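PDB 3FRN: flagellar protein FlgA from Thermotoga maritima, which probably acts as a periplasmic chaperone for assembly of the P ring of the flagellar basal body. Local coordinates for residues F179-S182 and E183-K187; L18-D21 and D22-I25. All coordinates share one frame; numbering follows the deposited sequence.

How the interactions relate
Two tight local turns, each made by consecutive residues, sit in different family regions of this elongated chain. From the N terminus, interaction 2 comes first: residues 18-25, in the N-terminal domain-like region, leave strand 16-18 and curl through a single 3-10 turn on the way to strand 35-37. Interaction 1 follows much later, where residues 179-187 of the SAF region wind through helix 181-184 and a beta turn before strand 188-189. The centres of interactions 1 and 2 are about 46 Å apart. Neither nests nor crosses; each closes only its own short turn and joins no distant parts. In interaction 2 Asp-22 takes a nearly straight bond from the N-H three residues earlier; in interaction 1 Glu-183 takes a weak one from four residues earlier.

Interaction 1: F179-S182 and E183-K187; sequences FDVS and EVVGK
Glu-183 bonds back to Asp-180 through its backbone and, weakly, to Phe-179 through its carboxylate. Its N donates to Asp-180 O at 3.1 Å; its side chain, extended beyond CG, runs back so that Glu-183 OE2 takes the weak, fairly straight bond from Phe-179 N (3.3 Å, 164° at the hydrogen). Glu-183 CG sits beside its own backbone N (chi1 -65°), which directs the chain over this loop and brings OE1 3.4 Å from Asp-180 CB. Val-184 N donates to Val-181 O from above the carbonyl plane. Val-184 CG2 packs 3.5 Å from Asp-180 O. Val-185 N reaches Val-181 O almost straight along the C=O direction (3.0 Å), and Val-181 CG1 and Val-185 CG1 touch at 3.7 Å. Val-181 O thus takes two of the three backbone bonds that close this short, weakly bonded helical turn. Gly-186, with positive phi, carries the chain through a type II beta turn to Lys-187. Backbone bonds of both residues to Ile-158 tie this surface turn to another part of the SAF region. The carboxylates probably repel mildly across the 4.9 Å from Asp-180 OD2 to Glu-183 OE1, while the Phe-179 N-H offers only a weak bond.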
ATOM      1  N   PHE A 179       9.276  -5.534  -2.356  1.00 40.02           N
ATOM      2  CA  PHE A 179       8.437  -6.732  -2.299  1.00 44.78           C
ATOM      3  C   PHE A 179       9.268  -8.005  -2.365  1.00 45.80           C
ATOM      4  O   PHE A 179       8.734  -9.111  -2.446  1.00 45.27           O
ATOM      5  CB  PHE A 179       7.380  -6.684  -3.413  1.00 42.89           C
ATOM      6  CG  PHE A 179       6.606  -5.392  -3.446  1.00 46.10           C
ATOM      7  CD1 PHE A 179       5.578  -5.160  -2.542  1.00 37.44           C
ATOM      8  CD2 PHE A 179       6.925  -4.398  -4.358  1.00 43.83           C
ATOM      9  CE1 PHE A 179       4.873  -3.965  -2.559  1.00 34.80           C
ATOM     10  CE2 PHE A 179       6.224  -3.200  -4.376  1.00 47.01           C
ATOM     11  CZ  PHE A 179       5.198  -2.985  -3.474  1.00 34.79           C
ATOM     12  N   ASP A 180      10.585  -7.828  -2.305  1.00 48.69           N
ATOM     13  CA  ASP A 180      11.531  -8.919  -2.458  1.00 49.75           C
ATOM     14  C   ASP A 180      12.848  -8.534  -1.805  1.00 48.91           C
ATOM     15  O   ASP A 180      13.305  -7.396  -1.927  1.00 48.42           O
ATOM     16  CB  ASP A 180      11.755  -9.217  -3.943  1.00 49.45           C
ATOM     17  CG  ASP A 180      12.147 -10.659  -4.202  1.00 66.04           C
ATOM     18  OD1 ASP A 180      11.879 -11.523  -3.337  1.00 76.93           O
ATOM     19  OD2 ASP A 180      12.714 -10.931  -5.282  1.00 76.71           O
ATOM     20  N   VAL A 181      13.451  -9.486  -1.102  1.00 47.85           N
ATOM     21  CA  VAL A 181      14.772  -9.303  -0.514  1.00 47.34           C
ATOM     22  C   VAL A 181      15.781  -8.974  -1.623  1.00 47.19           C
ATOM     23  O   VAL A 181      16.638  -8.099  -1.464  1.00 49.96           O
ATOM     24  CB  VAL A 181      15.184 -10.563   0.303  1.00 46.72           C
ATOM     25  CG1 VAL A 181      16.668 -10.572   0.622  1.00 51.45           C
ATOM     26  CG2 VAL A 181      14.371 -10.644   1.586  1.00 45.37           C
ATOM     27  N   SER A 182      15.623  -9.646  -2.762  1.00 47.12           N
ATOM     28  CA  SER A 182      16.459  -9.449  -3.943  1.00 45.81           C
ATOM     29  C   SER A 182      16.470  -8.013  -4.493  1.00 45.41           C
ATOM     30  O   SER A 182      17.384  -7.635  -5.230  1.00 46.09           O
ATOM     31  CB  SER A 182      16.029 -10.420  -5.040  1.00 42.98           C
ATOM     32  OG  SER A 182      16.689 -10.127  -6.254  1.00 49.40           O
ATOM     33  N   GLU A 183      15.457  -7.227  -4.135  1.00 44.16           N
ATOM     34  CA  GLU A 183      15.386  -5.828  -4.551  1.00 45.74           C
ATOM     35  C   GLU A 183      16.248  -4.917  -3.681  1.00 46.10           C
ATOM     36  O   GLU A 183      16.652  -3.843  -4.121  1.00 49.21           O
ATOM     37  CB  GLU A 183      13.945  -5.323  -4.510  1.00 46.41           C
ATOM     38  CG  GLU A 183      13.004  -5.985  -5.489  1.00 44.12           C
ATOM     39  CD  GLU A 183      11.545  -5.605  -5.252  1.00 48.24           C
ATOM     40  OE1 GLU A 183      10.663  -6.440  -5.534  1.00 55.19           O
ATOM     41  OE2 GLU A 183      11.277  -4.477  -4.782  1.00 56.72           O
ATOM     42  N   VAL A 184      16.525  -5.345  -2.450  1.00 44.20           N
ATOM     43  CA  VAL A 184      17.205  -4.489  -1.476  1.00 44.00           C
ATOM     44  C   VAL A 184      18.642  -4.902  -1.139  1.00 46.29           C
ATOM     45  O   VAL A 184      19.431  -4.065  -0.708  1.00 46.31           O
ATOM     46  CB  VAL A 184      16.421  -4.378  -0.156  1.00 41.98           C
ATOM     47  CG1 VAL A 184      16.433  -2.948   0.328  1.00 48.25           C
ATOM     48  CG2 VAL A 184      14.996  -4.835  -0.341  1.00 44.85           C
ATOM     49  N   VAL A 185      18.980  -6.181  -1.305  1.00 44.98           N
ATOM     50  CA  VAL A 185      20.346  -6.635  -0.997  1.00 48.27           C
ATOM     51  C   VAL A 185      21.382  -5.983  -1.910  1.00 45.98           C
ATOM     52  O   VAL A 185      21.224  -5.963  -3.135  1.00 46.06           O
ATOM     53  CB  VAL A 185      20.512  -8.182  -1.014  1.00 49.74           C
ATOM     54  CG1 VAL A 185      19.927  -8.780   0.246  1.00 51.63           C
ATOM     55  CG2 VAL A 185      19.896  -8.808  -2.273  1.00 53.39           C
ATOM     56  N   GLY A 186      22.430  -5.444  -1.296  1.00 41.50           N
ATOM     57  CA  GLY A 186      23.450  -4.714  -2.022  1.00 41.35           C
ATOM     58  C   GLY A 186      23.266  -3.214  -1.910  1.00 43.84           C
ATOM     59  O   GLY A 186      24.194  -2.454  -2.189  1.00 48.91           O
ATOM     60  N   LYS A 187      22.072  -2.787  -1.501  1.00 41.88           N
ATOM     61  CA  LYS A 187      21.779  -1.371  -1.331  1.00 36.87           C
ATOM     62  C   LYS A 187      22.454  -0.844  -0.079  1.00 38.11           C
ATOM     63  O   LYS A 187      22.731  -1.595   0.851  1.00 39.40           O
ATOM     64  CB  LYS A 187      20.271  -1.114  -1.244  1.00 38.73           C
ATOM     65  CG  LYS A 187      19.493  -1.343  -2.539  1.00 42.95           C
ATOM     66  CD  LYS A 187      19.380  -0.081  -3.367  1.00 39.86           C
ATOM     67  CE  LYS A 187      18.671  -0.352  -4.693  1.00 45.03           C
ATOM     68  NZ  LYS A 187      17.194  -0.519  -4.545  1.00 46.52           N
TER

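Interaction 2: L18-D21 and D22-I25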
ATOM      1  N   LEU A  18     -29.084  -4.759   5.557  1.00 42.50           N
ATOM      2  CA  LEU A  18     -28.441  -5.444   6.676  1.00 40.01           C
ATOM      3  C   LEU A  18     -28.918  -4.879   8.004  1.00 41.38           C
ATOM      4  O   LEU A  18     -28.981  -3.664   8.179  1.00 40.32           O
ATOM      5  CB  LEU A  18     -26.921  -5.310   6.586  1.00 41.84           C
ATOM      6  CG  LEU A  18     -26.045  -5.801   7.743  1.00 31.69           C
ATOM      7  CD1 LEU A  18     -25.787  -7.290   7.640  1.00 41.65           C
ATOM      8  CD2 LEU A  18     -24.740  -5.043   7.725  1.00 44.86           C
ATOM      9  N   PHE A  19     -29.249  -5.775   8.932  1.00 41.60           N
ATOM     10  CA  PHE A  19     -29.671  -5.396  10.269  1.00 42.09           C
ATOM     11  C   PHE A  19     -28.692  -5.940  11.289  1.00 41.49           C
ATOM     12  O   PHE A  19     -28.051  -6.962  11.052  1.00 38.37           O
ATOM     13  CB  PHE A  19     -31.059  -5.958  10.576  1.00 42.18           C
ATOM     14  CG  PHE A  19     -32.143  -5.445   9.674  1.00 43.64           C
ATOM     15  CD1 PHE A  19     -32.745  -4.218   9.917  1.00 46.21           C
ATOM     16  CD2 PHE A  19     -32.581  -6.201   8.596  1.00 42.50           C
ATOM     17  CE1 PHE A  19     -33.756  -3.746   9.094  1.00 47.66           C
ATOM     18  CE2 PHE A  19     -33.596  -5.739   7.771  1.00 43.59           C
ATOM     19  CZ  PHE A  19     -34.184  -4.508   8.021  1.00 44.61           C
ATOM     20  N   LEU A  20     -28.607  -5.261  12.432  1.00 40.01           N
ATOM     21  CA  LEU A  20     -27.741  -5.661  13.541  1.00 40.18           C
ATOM     22  C   LEU A  20     -27.814  -7.156  13.888  1.00 40.80           C
ATOM     23  O   LEU A  20     -26.779  -7.784  14.107  1.00 43.63           O
ATOM     24  CB  LEU A  20     -28.056  -4.813  14.777  1.00 39.01           C
ATOM     25  CG  LEU A  20     -27.214  -5.008  16.038  1.00 35.61           C
ATOM     26  CD1 LEU A  20     -25.756  -4.639  15.794  1.00 35.18           C
ATOM     27  CD2 LEU A  20     -27.800  -4.182  17.161  1.00 28.03           C
ATOM     28  N   ASP A  21     -29.025  -7.718  13.913  1.00 38.26           N
ATOM     29  CA  ASP A  21     -29.240  -9.145  14.195  1.00 37.96           C
ATOM     30  C   ASP A  21     -28.421 -10.072  13.298  1.00 38.73           C
ATOM     31  O   ASP A  21     -28.029 -11.165  13.722  1.00 38.26           O
ATOM     32  CB  ASP A  21     -30.721  -9.507  14.066  1.00 36.24           C
ATOM     33  CG  ASP A  21     -31.022 -10.928  14.533  1.00 45.82           C
ATOM     34  OD1 ASP A  21     -31.606 -11.699  13.741  1.00 54.61           O
ATOM     35  OD2 ASP A  21     -30.667 -11.282  15.681  1.00 38.25           O
ATOM     36  N   ASP A  22     -28.175  -9.630  12.064  1.00 37.88           N
ATOM     37  CA  ASP A  22     -27.405 -10.395  11.080  1.00 41.00           C
ATOM     38  C   ASP A  22     -25.932 -10.546  11.461  1.00 40.90           C
ATOM     39  O   ASP A  22     -25.313 -11.562  11.142  1.00 46.55           O
ATOM     40  CB  ASP A  22     -27.513  -9.756   9.688  1.00 41.19           C
ATOM     41  CG  ASP A  22     -28.940  -9.706   9.170  1.00 44.98           C
ATOM     42  OD1 ASP A  22     -29.704 -10.656   9.442  1.00 39.17           O
ATOM     43  OD2 ASP A  22     -29.297  -8.722   8.483  1.00 44.29           O
ATOM     44  N   ILE A  23     -25.381  -9.546  12.148  1.00 36.89           N
ATOM     45  CA  ILE A  23     -23.964  -9.573  12.526  1.00 35.21           C
ATOM     46  C   ILE A  23     -23.693  -9.805  14.013  1.00 36.10           C
ATOM     47  O   ILE A  23     -22.587  -9.545  14.486  1.00 33.39           O
ATOM     48  CB  ILE A  23     -23.218  -8.296  12.079  1.00 34.80           C
ATOM     49  CG1 ILE A  23     -23.791  -7.065  12.780  1.00 36.18           C
ATOM     50  CG2 ILE A  23     -23.270  -8.146  10.570  1.00 25.12           C
ATOM     51  CD1 ILE A  23     -23.260  -5.774  12.242  1.00 36.64           C
ATOM     52  N   THR A  24     -24.694 -10.279  14.749  1.00 35.07           N
ATOM     53  CA  THR A  24     -24.502 -10.630  16.156  1.00 37.27           C
ATOM     54  C   THR A  24     -24.782 -12.110  16.396  1.00 37.49           C
ATOM     55  O   THR A  24     -25.572 -12.724  15.678  1.00 38.97           O
ATOM     56  CB  THR A  24     -25.373  -9.772  17.118  1.00 39.57           C
ATOM     57  OG1 THR A  24     -26.746  -9.808  16.705  1.00 38.22           O
ATOM     58  CG2 THR A  24     -24.887  -8.330  17.142  1.00 38.66           C
ATOM     59  N   ILE A  25     -24.126 -12.674  17.403  1.00 36.16           N
ATOM     60  CA  ILE A  25     -24.313 -14.075  17.761  1.00 38.68           C
ATOM     61  C   ILE A  25     -25.661 -14.298  18.467  1.00 40.32           C
ATOM     62  O   ILE A  25     -26.353 -15.277  18.190  1.00 42.48           O
ATOM     63  CB  ILE A  25     -23.118 -14.610  18.603  1.00 39.11           C
ATOM     64  CG1 ILE A  25     -21.833 -14.563  17.767  1.00 36.72           C
ATOM     65  CG2 ILE A  25     -23.376 -16.032  19.099  1.00 36.52           C
ATOM     66  CD1 ILE A  25     -20.613 -15.136  18.456  1.00 40.82           C
TER
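Phe-19 and Asp-22 close the first turn of backbone: Asp-22 N donates to Phe-19 O at 2.9 Å, and one residue on, Ile-23 N donates to Leu-20 O at 3.0 Å. Both donors come from above their carbonyl planes. These i to i+3 bonds give the tight winding of a 3-10 turn, after which the chain opens out at Thr-24.

The carboxylate of Asp-22 answers in the reverse direction. Its OD2 accepts from Phe-19 N at 3.0 Å, nearly straight (171° at the hydrogen) though the N-H meets it from above the carboxylate plane. The torsion chi1 of -61° sets CG beside the backbone N, on the side that faces Phe-19. OD2 also comes to the edge of the Phe-19 ring, near its plane; the ring and carboxylate run alongside, pointing the same way, with their planes 62° apart.

This turn follows strand 16-18 in the N-terminal domain-like region of FlgA, where Lys-8 donates its NZ to the backbone O atoms of both Asp-22 and Thr-24.

On the apolar side, Leu-18 CD1 lies 3.6 Å from Asp-22 CB, the two side chains running antiparallel past one another, and 4.0 Å from Ile-23 CG2. Leu-11 touches all three residues. Ile-23 CG1, placed between its backbone N and carbonyl carbon, also lies against a carbonyl, 3.3 Å from Leu-20 O. Thr-24 turns CG2 to Leu-20 CD1 at 4.0 Å, with Leu-5 touching both, while its OG1 bonds to Glu-26 O. Asp-21 uses its carboxylate beyond the turn, OD2 bonding to Val-28 N and OD1 in a salt bridge with Lys-27.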